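Local coordinates for protein oligogalacturonate lyase (Vibrio parahaemolyticus RIMD 2210633, PDB 3C5M) that probably cleaves oligogalacturonides from pectin breakdown by beta-elimination, as a manganese-binding lyase built on a seven-bladed beta-propeller, at residues Tyr254-Lys259 and Val265-Asn270; Trp219-Asn222 and Asn227-Lys230; Met289-Gly294 and Pro360-Val365. All coordinates share one frame; numbering follows the deposited sequence.

Interaction 1: residues Tyr254-Lys259 and Val265-Asn270; sequences YVSYFK and VIYKAN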
ATOM      1  N   TYR A 254       6.414  10.863  -5.822  1.00 41.99           N
ATOM      2  CA  TYR A 254       6.118   9.997  -6.955  1.00 37.32           C
ATOM      3  C   TYR A 254       7.345   9.781  -7.844  1.00 34.51           C
ATOM      4  O   TYR A 254       8.417  10.323  -7.591  1.00 27.71           O
ATOM      5  CB  TYR A 254       4.962  10.560  -7.775  1.00 33.17           C
ATOM      6  CG  TYR A 254       5.258  11.885  -8.417  1.00 40.18           C
ATOM      7  CD1 TYR A 254       5.120  13.077  -7.703  1.00 41.33           C
ATOM      8  CD2 TYR A 254       5.731  11.948  -9.731  1.00 34.40           C
ATOM      9  CE1 TYR A 254       5.452  14.299  -8.283  1.00 38.99           C
ATOM     10  CE2 TYR A 254       6.067  13.157 -10.315  1.00 40.66           C
ATOM     11  CZ  TYR A 254       5.929  14.328  -9.588  1.00 42.11           C
ATOM     12  OH  TYR A 254       6.304  15.518 -10.168  1.00 45.75           O
ATOM     13  N   VAL A 255       7.176   8.972  -8.881  1.00 36.89           N
ATOM     14  CA  VAL A 255       8.253   8.663  -9.808  1.00 40.33           C
ATOM     15  C   VAL A 255       7.860   9.028 -11.231  1.00 42.99           C
ATOM     16  O   VAL A 255       6.759   8.719 -11.681  1.00 46.58           O
ATOM     17  CB  VAL A 255       8.586   7.162  -9.779  1.00 47.11           C
ATOM     18  CG1 VAL A 255       9.687   6.849 -10.786  1.00 45.11           C
ATOM     19  CG2 VAL A 255       9.001   6.757  -8.374  1.00 49.43           C
ATOM     20  N   SER A 256       8.764   9.679 -11.948  1.00 49.57           N
ATOM     21  CA  SER A 256       8.481  10.060 -13.321  1.00 54.27           C
ATOM     22  C   SER A 256       9.533   9.502 -14.264  1.00 56.68           C
ATOM     23  O   SER A 256      10.686   9.305 -13.874  1.00 52.77           O
ATOM     24  CB  SER A 256       8.422  11.585 -13.451  1.00 56.13           C
ATOM     25  OG  SER A 256       9.670  12.174 -13.138  1.00 61.20           O
ATOM     26  N   TYR A 257       9.120   9.241 -15.503  1.00 63.40           N
ATOM     27  CA  TYR A 257      10.007   8.708 -16.533  1.00 68.21           C
ATOM     28  C   TYR A 257       9.810   9.475 -17.827  1.00 66.69           C
ATOM     29  O   TYR A 257       8.692   9.618 -18.309  1.00 69.27           O
ATOM     30  CB  TYR A 257       9.731   7.215 -16.769  1.00 75.86           C
ATOM     31  CG  TYR A 257      10.625   6.573 -17.823  1.00 90.39           C
ATOM     32  CD1 TYR A 257      10.306   6.644 -19.186  1.00 90.11           C
ATOM     33  CD2 TYR A 257      11.810   5.925 -17.461  1.00 92.71           C
ATOM     34  CE1 TYR A 257      11.147   6.088 -20.161  1.00 84.50           C
ATOM     35  CE2 TYR A 257      12.657   5.368 -18.430  1.00 88.51           C
ATOM     36  CZ  TYR A 257      12.319   5.456 -19.775  1.00 89.64           C
ATOM     37  OH  TYR A 257      13.164   4.931 -20.730  1.00 90.97           O
ATOM     38  N   PHE A 258      10.910   9.969 -18.380  1.00 71.10           N
ATOM     39  CA  PHE A 258      10.877  10.727 -19.625  1.00 79.73           C
ATOM     40  C   PHE A 258      11.347   9.843 -20.780  1.00 85.52           C
ATOM     41  O   PHE A 258      12.421   9.236 -20.710  1.00 85.59           O
ATOM     42  CB  PHE A 258      11.792  11.947 -19.509  1.00 79.31           C
ATOM     43  CG  PHE A 258      11.509  12.811 -18.308  1.00 79.36           C
ATOM     44  CD1 PHE A 258      10.582  13.843 -18.376  1.00 79.17           C
ATOM     45  CD2 PHE A 258      12.166  12.582 -17.102  1.00 81.15           C
ATOM     46  CE1 PHE A 258      10.316  14.637 -17.260  1.00 74.82           C
ATOM     47  CE2 PHE A 258      11.906  13.369 -15.982  1.00 77.19           C
ATOM     48  CZ  PHE A 258      10.981  14.398 -16.063  1.00 78.69           C
ATOM     49  N   LYS A 259      10.546   9.767 -21.840  1.00 90.23           N
ATOM     50  CA  LYS A 259      10.906   8.956 -22.998  1.00 94.46           C
ATOM     51  C   LYS A 259      12.167   9.512 -23.643  1.00 94.07           C
ATOM     52  O   LYS A 259      12.180  10.637 -24.154  1.00 89.35           O
ATOM     53  CB  LYS A 259       9.768   8.929 -24.029  1.00 97.63           C
ATOM     54  CG  LYS A 259       9.267  10.306 -24.464  1.00105.12           C
ATOM     55  CD  LYS A 259       8.304  10.228 -25.656  1.00107.75           C
ATOM     56  CE  LYS A 259       9.038  10.092 -26.998  1.00105.47           C
ATOM     57  NZ  LYS A 259       9.872   8.863 -27.110  1.00 98.04           N
ATOM     58  N   VAL A 265      13.252   9.267 -12.068  1.00 52.47           N
ATOM     59  CA  VAL A 265      13.596  10.135 -10.949  1.00 56.79           C
ATOM     60  C   VAL A 265      12.432  10.378  -9.997  1.00 53.53           C
ATOM     61  O   VAL A 265      11.300  10.597 -10.425  1.00 50.91           O
ATOM     62  CB  VAL A 265      14.129  11.495 -11.443  1.00 61.09           C
ATOM     63  CG1 VAL A 265      15.475  11.308 -12.095  1.00 68.44           C
ATOM     64  CG2 VAL A 265      13.163  12.109 -12.430  1.00 65.75           C
ATOM     65  N   ILE A 266      12.725  10.331  -8.701  1.00 44.14           N
ATOM     66  CA  ILE A 266      11.720  10.545  -7.672  1.00 41.46           C
ATOM     67  C   ILE A 266      11.420  12.034  -7.558  1.00 46.19           C
ATOM     68  O   ILE A 266      12.312  12.867  -7.689  1.00 40.33           O
ATOM     69  CB  ILE A 266      12.209  10.039  -6.312  1.00 41.56           C
ATOM     70  CG1 ILE A 266      12.640   8.577  -6.426  1.00 39.77           C
ATOM     71  CG2 ILE A 266      11.110  10.195  -5.279  1.00 46.93           C
ATOM     72  CD1 ILE A 266      13.221   7.993  -5.150  1.00 33.94           C
ATOM     73  N   TYR A 267      10.162  12.361  -7.300  1.00 44.64           N
ATOM     74  CA  TYR A 267       9.744  13.747  -7.191  1.00 45.93           C
ATOM     75  C   TYR A 267       8.888  13.975  -5.964  1.00 42.15           C
ATOM     76  O   TYR A 267       8.156  13.088  -5.549  1.00 41.04           O
ATOM     77  CB  TYR A 267       8.941  14.140  -8.434  1.00 53.88           C
ATOM     78  CG  TYR A 267       9.753  14.721  -9.564  1.00 62.16           C
ATOM     79  CD1 TYR A 267      10.058  16.081  -9.599  1.00 66.20           C
ATOM     80  CD2 TYR A 267      10.220  13.916 -10.599  1.00 62.41           C
ATOM     81  CE1 TYR A 267      10.804  16.624 -10.641  1.00 64.52           C
ATOM     82  CE2 TYR A 267      10.968  14.451 -11.642  1.00 61.59           C
ATOM     83  CZ  TYR A 267      11.254  15.803 -11.657  1.00 65.68           C
ATOM     84  OH  TYR A 267      11.985  16.336 -12.693  1.00 66.51           O
ATOM     85  N   LYS A 268       8.989  15.168  -5.386  1.00 50.47           N
ATOM     86  CA  LYS A 268       8.183  15.542  -4.224  1.00 47.54           C
ATOM     87  C   LYS A 268       7.351  16.755  -4.619  1.00 44.82           C
ATOM     88  O   LYS A 268       7.887  17.750  -5.095  1.00 46.93           O
ATOM     89  CB  LYS A 268       9.066  15.913  -3.025  1.00 57.80           C
ATOM     90  CG  LYS A 268       9.535  14.743  -2.163  1.00 62.41           C
ATOM     91  CD  LYS A 268      10.323  15.230  -0.933  1.00 62.94           C
ATOM     92  CE  LYS A 268      10.777  14.062  -0.048  1.00 59.44           C
ATOM     93  NZ  LYS A 268      11.715  14.485   1.029  1.00 55.35           N
ATOM     94  N   ALA A 269       6.040  16.666  -4.424  1.00 46.00           N
ATOM     95  CA  ALA A 269       5.139  17.766  -4.754  1.00 44.09           C
ATOM     96  C   ALA A 269       4.542  18.370  -3.483  1.00 45.41           C
ATOM     97  O   ALA A 269       4.035  17.651  -2.632  1.00 47.48           O
ATOM     98  CB  ALA A 269       4.029  17.267  -5.655  1.00 38.34           C
ATOM     99  N   ASN A 270       4.600  19.693  -3.361  1.00 46.05           N
ATOM    100  CA  ASN A 270       4.046  20.391  -2.202  1.00 48.36           C
ATOM    101  C   ASN A 270       2.517  20.415  -2.326  1.00 49.48           C
ATOM    102  O   ASN A 270       1.993  20.989  -3.273  1.00 56.25           O
ATOM    103  CB  ASN A 270       4.583  21.821  -2.166  1.00 53.88           C
ATOM    104  CG  ASN A 270       4.144  22.579  -0.934  1.00 51.39           C
ATOM    105  OD1 ASN A 270       2.951  22.714  -0.663  1.00 53.92           O
ATOM    106  ND2 ASN A 270       5.110  23.085  -0.179  1.00 56.27           N
TER
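Tyr254 and Tyr267 form a hydrogen-bonded antiparallel pair: Tyr254 N to Tyr267 O measures 2.8 Å and Tyr267 N to Tyr254 O 2.7 Å. Ser256 and Val265 repeat the pattern with two 3.1 Å bonds, Ser256 N to Val265 O and Val265 N to Ser256 O. Between them Val255 faces Ile266 as a non-hydrogen-bonded pair. The segment directions are 130° apart, well short of antiparallel, so the hairpin is strongly twisted.

The aromatic contact is CH-pi rather than a ring stack. Tyr267 CB lies over one face of the Tyr254 ring, 3.5 Å from its centroid, while the two rings are nearly parallel (12°) but slid apart, with centroids 5.6 Å from each other. With chi1 at 64°, Tyr254 CG stands between the backbone N and the carbonyl carbon, carrying the ring under Tyr267 CB.

Apolar contacts extend this face. Ala269 CB meets the edge of the Tyr254 ring, and Val265 CG2 the edge of Phe258. Lys232 NZ is hydrogen-bonded to Tyr254 OH and makes a cation-pi contact with the Tyr267 ring.

The hairpin supplies the two middle strands of its propeller blade, flanked by strand 238-245 beside Val255 and by strand 276-281 beside Ile266.

Interaction 2: residues Trp219-Asn222 and Asn227-Lys230; sequences WLVN and NVRK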
ATOM      1  N   TRP A 219      -3.760  13.696  -9.268  1.00 54.21           N
ATOM      2  CA  TRP A 219      -4.855  14.606  -8.966  1.00 52.42           C
ATOM      3  C   TRP A 219      -5.037  14.892  -7.483  1.00 50.17           C
ATOM      4  O   TRP A 219      -4.615  14.112  -6.625  1.00 49.13           O
ATOM      5  CB  TRP A 219      -6.166  14.086  -9.538  1.00 51.69           C
ATOM      6  CG  TRP A 219      -6.258  14.205 -11.006  1.00 47.30           C
ATOM      7  CD1 TRP A 219      -5.853  13.295 -11.931  1.00 46.03           C
ATOM      8  CD2 TRP A 219      -6.798  15.308 -11.732  1.00 50.62           C
ATOM      9  NE1 TRP A 219      -6.114  13.760 -13.196  1.00 47.56           N
ATOM     10  CE2 TRP A 219      -6.697  14.995 -13.102  1.00 48.93           C
ATOM     11  CE3 TRP A 219      -7.365  16.531 -11.359  1.00 57.44           C
ATOM     12  CZ2 TRP A 219      -7.138  15.860 -14.100  1.00 35.80           C
ATOM     13  CZ3 TRP A 219      -7.804  17.393 -12.353  1.00 48.59           C
ATOM     14  CH2 TRP A 219      -7.688  17.052 -13.706  1.00 45.20           C
ATOM     15  N   LEU A 220      -5.678  16.024  -7.201  1.00 49.47           N
ATOM     16  CA  LEU A 220      -5.949  16.479  -5.832  1.00 47.17           C
ATOM     17  C   LEU A 220      -7.309  17.181  -5.808  1.00 39.51           C
ATOM     18  O   LEU A 220      -7.732  17.757  -6.803  1.00 42.47           O
ATOM     19  CB  LEU A 220      -4.851  17.450  -5.372  1.00 36.74           C
ATOM     20  CG  LEU A 220      -4.099  17.110  -4.085  1.00 43.93           C
ATOM     21  CD1 LEU A 220      -3.446  15.745  -4.237  1.00 41.54           C
ATOM     22  CD2 LEU A 220      -3.044  18.180  -3.782  1.00 25.03           C
ATOM     23  N   VAL A 221      -8.000  17.116  -4.681  1.00 40.23           N
ATOM     24  CA  VAL A 221      -9.305  17.753  -4.558  1.00 44.90           C
ATOM     25  C   VAL A 221      -9.620  17.930  -3.075  1.00 50.10           C
ATOM     26  O   VAL A 221      -9.213  17.108  -2.258  1.00 52.81           O
ATOM     27  CB  VAL A 221     -10.407  16.898  -5.215  1.00 41.19           C
ATOM     28  CG1 VAL A 221     -10.444  15.517  -4.584  1.00 36.88           C
ATOM     29  CG2 VAL A 221     -11.747  17.578  -5.056  1.00 47.38           C
ATOM     30  N   ASN A 222     -10.335  18.991  -2.718  1.00 45.75           N
ATOM     31  CA  ASN A 222     -10.653  19.208  -1.315  1.00 44.64           C
ATOM     32  C   ASN A 222     -11.781  18.335  -0.811  1.00 46.28           C
ATOM     33  O   ASN A 222     -12.573  17.819  -1.593  1.00 45.91           O
ATOM     34  CB  ASN A 222     -10.974  20.668  -1.063  1.00 43.42           C
ATOM     35  CG  ASN A 222      -9.762  21.537  -1.188  1.00 44.97           C
ATOM     36  OD1 ASN A 222      -9.525  22.125  -2.233  1.00 55.00           O
ATOM     37  ND2 ASN A 222      -8.965  21.605  -0.130  1.00 51.42           N
ATOM     38  N   ASN A 227     -12.010  22.651  -5.985  1.00 59.76           N
ATOM     39  CA  ASN A 227     -10.601  22.859  -6.305  1.00 64.97           C
ATOM     40  C   ASN A 227      -9.921  21.621  -6.879  1.00 64.52           C
ATOM     41  O   ASN A 227      -8.785  21.303  -6.526  1.00 69.81           O
ATOM     42  CB  ASN A 227      -9.829  23.343  -5.072  1.00 69.71           C
ATOM     43  CG  ASN A 227      -9.776  24.861  -4.968  1.00 71.54           C
ATOM     44  OD1 ASN A 227      -9.148  25.409  -4.062  1.00 79.82           O
ATOM     45  ND2 ASN A 227     -10.433  25.544  -5.896  1.00 67.74           N
ATOM     46  N   VAL A 228     -10.624  20.923  -7.762  1.00 56.58           N
ATOM     47  CA  VAL A 228     -10.065  19.742  -8.397  1.00 50.84           C
ATOM     48  C   VAL A 228      -8.923  20.221  -9.291  1.00 46.91           C
ATOM     49  O   VAL A 228      -9.139  20.993 -10.223  1.00 50.37           O
ATOM     50  CB  VAL A 228     -11.132  19.011  -9.256  1.00 44.46           C
ATOM     51  CG1 VAL A 228     -10.510  17.838  -9.994  1.00 37.04           C
ATOM     52  CG2 VAL A 228     -12.261  18.526  -8.372  1.00 46.93           C
ATOM     53  N   ARG A 229      -7.709  19.777  -8.995  1.00 42.57           N
ATOM     54  CA  ARG A 229      -6.554  20.177  -9.782  1.00 47.15           C
ATOM     55  C   ARG A 229      -5.505  19.084  -9.945  1.00 45.56           C
ATOM     56  O   ARG A 229      -5.503  18.101  -9.215  1.00 47.78           O
ATOM     57  CB  ARG A 229      -5.914  21.439  -9.180  1.00 52.05           C
ATOM     58  CG  ARG A 229      -6.049  21.629  -7.662  1.00 45.10           C
ATOM     59  CD  ARG A 229      -5.019  20.846  -6.895  1.00 52.18           C
ATOM     60  NE  ARG A 229      -4.730  21.398  -5.563  1.00 55.63           N
ATOM     61  CZ  ARG A 229      -5.585  21.440  -4.542  1.00 57.95           C
ATOM     62  NH1 ARG A 229      -5.198  21.960  -3.386  1.00 56.11           N
ATOM     63  NH2 ARG A 229      -6.821  20.974  -4.672  1.00 43.94           N
ATOM     64  N   LYS A 230      -4.617  19.252 -10.915  1.00 46.59           N
ATOM     65  CA  LYS A 230      -3.578  18.265 -11.147  1.00 45.58           C
ATOM     66  C   LYS A 230      -2.303  18.686 -10.430  1.00 40.59           C
ATOM     67  O   LYS A 230      -1.906  19.839 -10.500  1.00 55.11           O
ATOM     68  CB  LYS A 230      -3.337  18.107 -12.646  1.00 41.53           C
ATOM     69  CG  LYS A 230      -3.172  19.418 -13.374  1.00 63.08           C
ATOM     70  CD  LYS A 230      -2.861  19.201 -14.846  1.00 61.88           C
ATOM     71  CE  LYS A 230      -3.966  18.431 -15.541  1.00 59.82           C
ATOM     72  NZ  LYS A 230      -3.612  18.154 -16.956  1.00 53.16           N
TER
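Arg229 and Leu220 meet as a hydrogen-bonded antiparallel pair and also touch through their side chains. Leu220 N reaches Arg229 O at 2.9 Å, and Arg229 N returns the bond to Leu220 O at 3.0 Å, so two bonds fix the register at this point. Both side chains project from the same face of the sheet. Arg229 CD packs on Leu220 CB at 3.7 Å, and one face of the guanidinium lies against Leu220, whose CD2 is 4.0 Å from Arg229 NE. A bend at chi2 (82°) folds the arginine back along the hairpin instead of letting it extend outward. Its NH2 thereby comes 2.7 Å from Asn227 O, a hydrogen bond that is weak because the angle at the hydrogen is only 121°. Asn222 OD1 lies near the guanidinium plane, at its edge, but is too far away to count as a bonded partner.

Trp219 occupies the other face, in a non-hydrogen-bonded pair with Lys230. Its six-membered ring leans across the partner strand: CZ3 is 3.6 Å from Val228 CG1, and Lys230 CA sits over one face of the indole, offset toward the rim. Val228 also presents its second methyl to the contact, CG2 meeting Val221 CG2 at 3.5 Å with the two side chains lying alongside each other. The indole NE1 is held by Ala216 O.

Strand 229-230 is the outermost strand of a four-stranded antiparallel blade, and strand 219-222 is its inner neighbour. On the far side of the latter, strand 202-207 pairs with Trp219 and Val221 through its backbone and sets the Phe205 and His207 rings against the indole. Leu274, from a loop that follows the next blade's third strand, touches Arg229.

Interaction 3: residues Met289-Gly294 and Pro360-Val365; sequences MSNFDG and PNDDGV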
HETATM    1  N   MSE A 289       8.321   3.384  -1.056  1.00 31.83           N
HETATM    2  CA  MSE A 289       7.693   3.872   0.160  1.00 37.04           C
HETATM    3  C   MSE A 289       8.722   4.676   0.921  1.00 39.15           C
HETATM    4  O   MSE A 289       9.924   4.399   0.833  1.00 36.31           O
HETATM    5  CB  MSE A 289       7.201   2.714   1.031  1.00 38.32           C
HETATM    6  CG  MSE A 289       6.563   3.140   2.360  1.00 43.47           C
HETATM    7 SE   MSE A 289       5.158   4.497   2.173  1.00 53.23          SE
HETATM    8  CE  MSE A 289       4.418   3.983   0.484  1.00 47.77           C
ATOM      9  N   SER A 290       8.270   5.670   1.675  1.00 37.87           N
ATOM     10  CA  SER A 290       9.226   6.472   2.410  1.00 36.12           C
ATOM     11  C   SER A 290       9.110   6.297   3.893  1.00 30.81           C
ATOM     12  O   SER A 290       8.303   5.523   4.400  1.00 22.69           O
ATOM     13  CB  SER A 290       9.081   7.959   2.078  1.00 28.16           C
ATOM     14  OG  SER A 290       7.939   8.501   2.707  1.00 34.65           O
ATOM     15  N   ASN A 291       9.960   7.051   4.565  1.00 41.68           N
ATOM     16  CA  ASN A 291      10.055   7.098   6.004  1.00 40.83           C
ATOM     17  C   ASN A 291       8.917   8.010   6.462  1.00 34.80           C
ATOM     18  O   ASN A 291       8.084   8.410   5.652  1.00 38.10           O
ATOM     19  CB  ASN A 291      11.397   7.710   6.361  1.00 40.86           C
ATOM     20  CG  ASN A 291      11.802   7.396   7.740  1.00 52.40           C
ATOM     21  OD1 ASN A 291      12.822   7.885   8.220  1.00 60.98           O
ATOM     22  ND2 ASN A 291      11.009   6.562   8.412  1.00 58.83           N
ATOM     23  N   PHE A 292       8.877   8.349   7.744  1.00 27.75           N
ATOM     24  CA  PHE A 292       7.821   9.225   8.233  1.00 32.96           C
ATOM     25  C   PHE A 292       7.996  10.650   7.715  1.00 38.79           C
ATOM     26  O   PHE A 292       7.035  11.276   7.277  1.00 35.25           O
ATOM     27  CB  PHE A 292       7.791   9.273   9.763  1.00 31.26           C
ATOM     28  CG  PHE A 292       6.683  10.144  10.313  1.00 36.64           C
ATOM     29  CD1 PHE A 292       5.358   9.713  10.263  1.00 39.84           C
ATOM     30  CD2 PHE A 292       6.955  11.422  10.818  1.00 43.71           C
ATOM     31  CE1 PHE A 292       4.318  10.541  10.704  1.00 41.02           C
ATOM     32  CE2 PHE A 292       5.924  12.262  11.264  1.00 25.32           C
ATOM     33  CZ  PHE A 292       4.607  11.822  11.206  1.00 37.96           C
ATOM     34  N   ASP A 293       9.224  11.154   7.786  1.00 35.44           N
ATOM     35  CA  ASP A 293       9.536  12.500   7.340  1.00 42.23           C
ATOM     36  C   ASP A 293       9.995  12.532   5.885  1.00 41.57           C
ATOM     37  O   ASP A 293      10.183  13.606   5.316  1.00 46.40           O
ATOM     38  CB  ASP A 293      10.614  13.108   8.238  1.00 43.98           C
ATOM     39  CG  ASP A 293      11.871  12.260   8.292  1.00 60.07           C
ATOM     40  OD1 ASP A 293      12.817  12.642   9.015  1.00 67.49           O
ATOM     41  OD2 ASP A 293      11.917  11.207   7.613  1.00 65.87           O
ATOM     42  N   GLY A 294      10.170  11.357   5.287  1.00 43.65           N
ATOM     43  CA  GLY A 294      10.611  11.282   3.902  1.00 38.17           C
ATOM     44  C   GLY A 294      12.119  11.375   3.735  1.00 38.19           C
ATOM     45  O   GLY A 294      12.615  11.584   2.629  1.00 34.94           O
ATOM     46  N   PRO A 360       8.290   1.295  12.546  1.00 43.66           N
ATOM     47  CA  PRO A 360       8.009   2.569  13.222  1.00 43.21           C
ATOM     48  C   PRO A 360       9.192   3.401  13.724  1.00 43.23           C
ATOM     49  O   PRO A 360       9.026   4.579  14.015  1.00 45.68           O
ATOM     50  CB  PRO A 360       7.039   2.171  14.343  1.00 32.67           C
ATOM     51  CG  PRO A 360       7.350   0.737  14.581  1.00 41.60           C
ATOM     52  CD  PRO A 360       7.543   0.201  13.187  1.00 45.54           C
ATOM     53  N   ASN A 361      10.385   2.823  13.812  1.00 46.38           N
ATOM     54  CA  ASN A 361      11.534   3.596  14.284  1.00 40.20           C
ATOM     55  C   ASN A 361      12.706   3.480  13.317  1.00 40.79           C
ATOM     56  O   ASN A 361      13.830   3.863  13.651  1.00 30.19           O
ATOM     57  CB  ASN A 361      11.993   3.086  15.634  1.00 44.76           C
ATOM     58  CG  ASN A 361      12.544   1.698  15.532  1.00 50.27           C
ATOM     59  OD1 ASN A 361      13.690   1.443  15.916  1.00 59.21           O
ATOM     60  ND2 ASN A 361      11.737   0.778  14.973  1.00 51.19           N
ATOM     61  N   ASP A 362      12.448   2.915  12.140  1.00 40.44           N
ATOM     62  CA  ASP A 362      13.461   2.768  11.098  1.00 40.46           C
ATOM     63  C   ASP A 362      14.599   1.798  11.366  1.00 37.36           C
ATOM     64  O   ASP A 362      15.639   1.866  10.715  1.00 37.18           O
ATOM     65  CB  ASP A 362      14.050   4.133  10.777  1.00 42.84           C
ATOM     66  CG  ASP A 362      12.999   5.127  10.422  1.00 47.67           C
ATOM     67  OD1 ASP A 362      13.308   6.335  10.370  1.00 54.84           O
ATOM     68  OD2 ASP A 362      11.852   4.691  10.200  1.00 54.14           O
ATOM     69  N   ASP A 363      14.429   0.898  12.318  1.00 38.80           N
ATOM     70  CA  ASP A 363      15.501  -0.035  12.570  1.00 39.75           C
ATOM     71  C   ASP A 363      15.358  -1.249  11.647  1.00 39.69           C
ATOM     72  O   ASP A 363      16.251  -2.087  11.565  1.00 48.67           O
ATOM     73  CB  ASP A 363      15.516  -0.459  14.044  1.00 41.84           C
ATOM     74  CG  ASP A 363      14.229  -1.116  14.468  1.00 50.13           C
ATOM     75  OD1 ASP A 363      13.505  -1.617  13.579  1.00 61.42           O
ATOM     76  OD2 ASP A 363      13.945  -1.150  15.684  1.00 54.68           O
ATOM     77  N   GLY A 364      14.241  -1.338  10.940  1.00 30.31           N
ATOM     78  CA  GLY A 364      14.055  -2.464  10.051  1.00 35.22           C
ATOM     79  C   GLY A 364      13.095  -2.205   8.909  1.00 34.34           C
ATOM     80  O   GLY A 364      12.433  -1.168   8.865  1.00 35.63           O
ATOM     81  N   VAL A 365      13.044  -3.150   7.975  1.00 28.71           N
ATOM     82  CA  VAL A 365      12.170  -3.069   6.827  1.00 24.49           C
ATOM     83  C   VAL A 365      11.413  -4.381   6.757  1.00 34.44           C
ATOM     84  O   VAL A 365      12.016  -5.458   6.728  1.00 32.39           O
ATOM     85  CB  VAL A 365      12.943  -2.888   5.519  1.00 24.82           C
ATOM     86  CG1 VAL A 365      12.001  -3.066   4.336  1.00 30.58           C
ATOM     87  CG2 VAL A 365      13.567  -1.511   5.473  1.00 29.47           C
TER
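Asp362 and Asn291 extend toward each other from opposite directions, and this pair makes the whole contact between the segments. The contact is small: the summed buried surface is 86 Å², and the nearest CA atoms, those of Asn291 and Asp362, remain 7.5 Å apart.

The aspartate can be followed outward. Its CA-CB bond is directed at the other segment, yet Asp362 CB is still 5.0 Å from Asn291 CG. With chi1 at -54° the carboxylate carbon stands beside the backbone N, and at that point Asp362 CG is 3.7 Å from Asn291 CG. At the tip the two oxygens approach unequally: Asp362 OD1 is 3.2 Å from Asn291 CG, against 3.7 Å for Asp362 OD2. The carboxylate and amide planes are turned 58° from each other, so the groups do not stack. A second acid lies near, with Asp293 OD2 5.8 Å from Asp362 OD1; this might raise the affinity of the carboxylate for a proton slightly. Leu296 touches both Asn291 and Asp362, giving the polar pair an apolar neighbour.

Asn291 begins the turn between strands 285-290 and 296-301, whereas Asp362 belongs to the loop joining strands 357-358 and 364-369. A contact between such turns of two sheets is inter-blade packing in a beta-propeller, here involving the blade that closes the ring.

In the fold
Following the chain, interaction 2 comes first and closes a short hairpin at the outer edge of its blade. Interaction 1 then closes another hairpin, between the middle strands of the next blade. Interaction 3 spans 65 residues, including the manganese ligands Gln350, His353 and His355. The three are in series, neither nested nor crossed. Two pair neighbouring strands within single blades, while the third joins the blade running from strand 285-290 to strand 334-337 to the one that combines strands 12-15 and 22-25 with strands 357-358, 364-369 and 376-381. Interactions 1 and 3 meet through a weak hydrogen bond from Lys268 NZ to Gly294 O; interactions 1 and 2 approach to about 6 Å between nearest atoms.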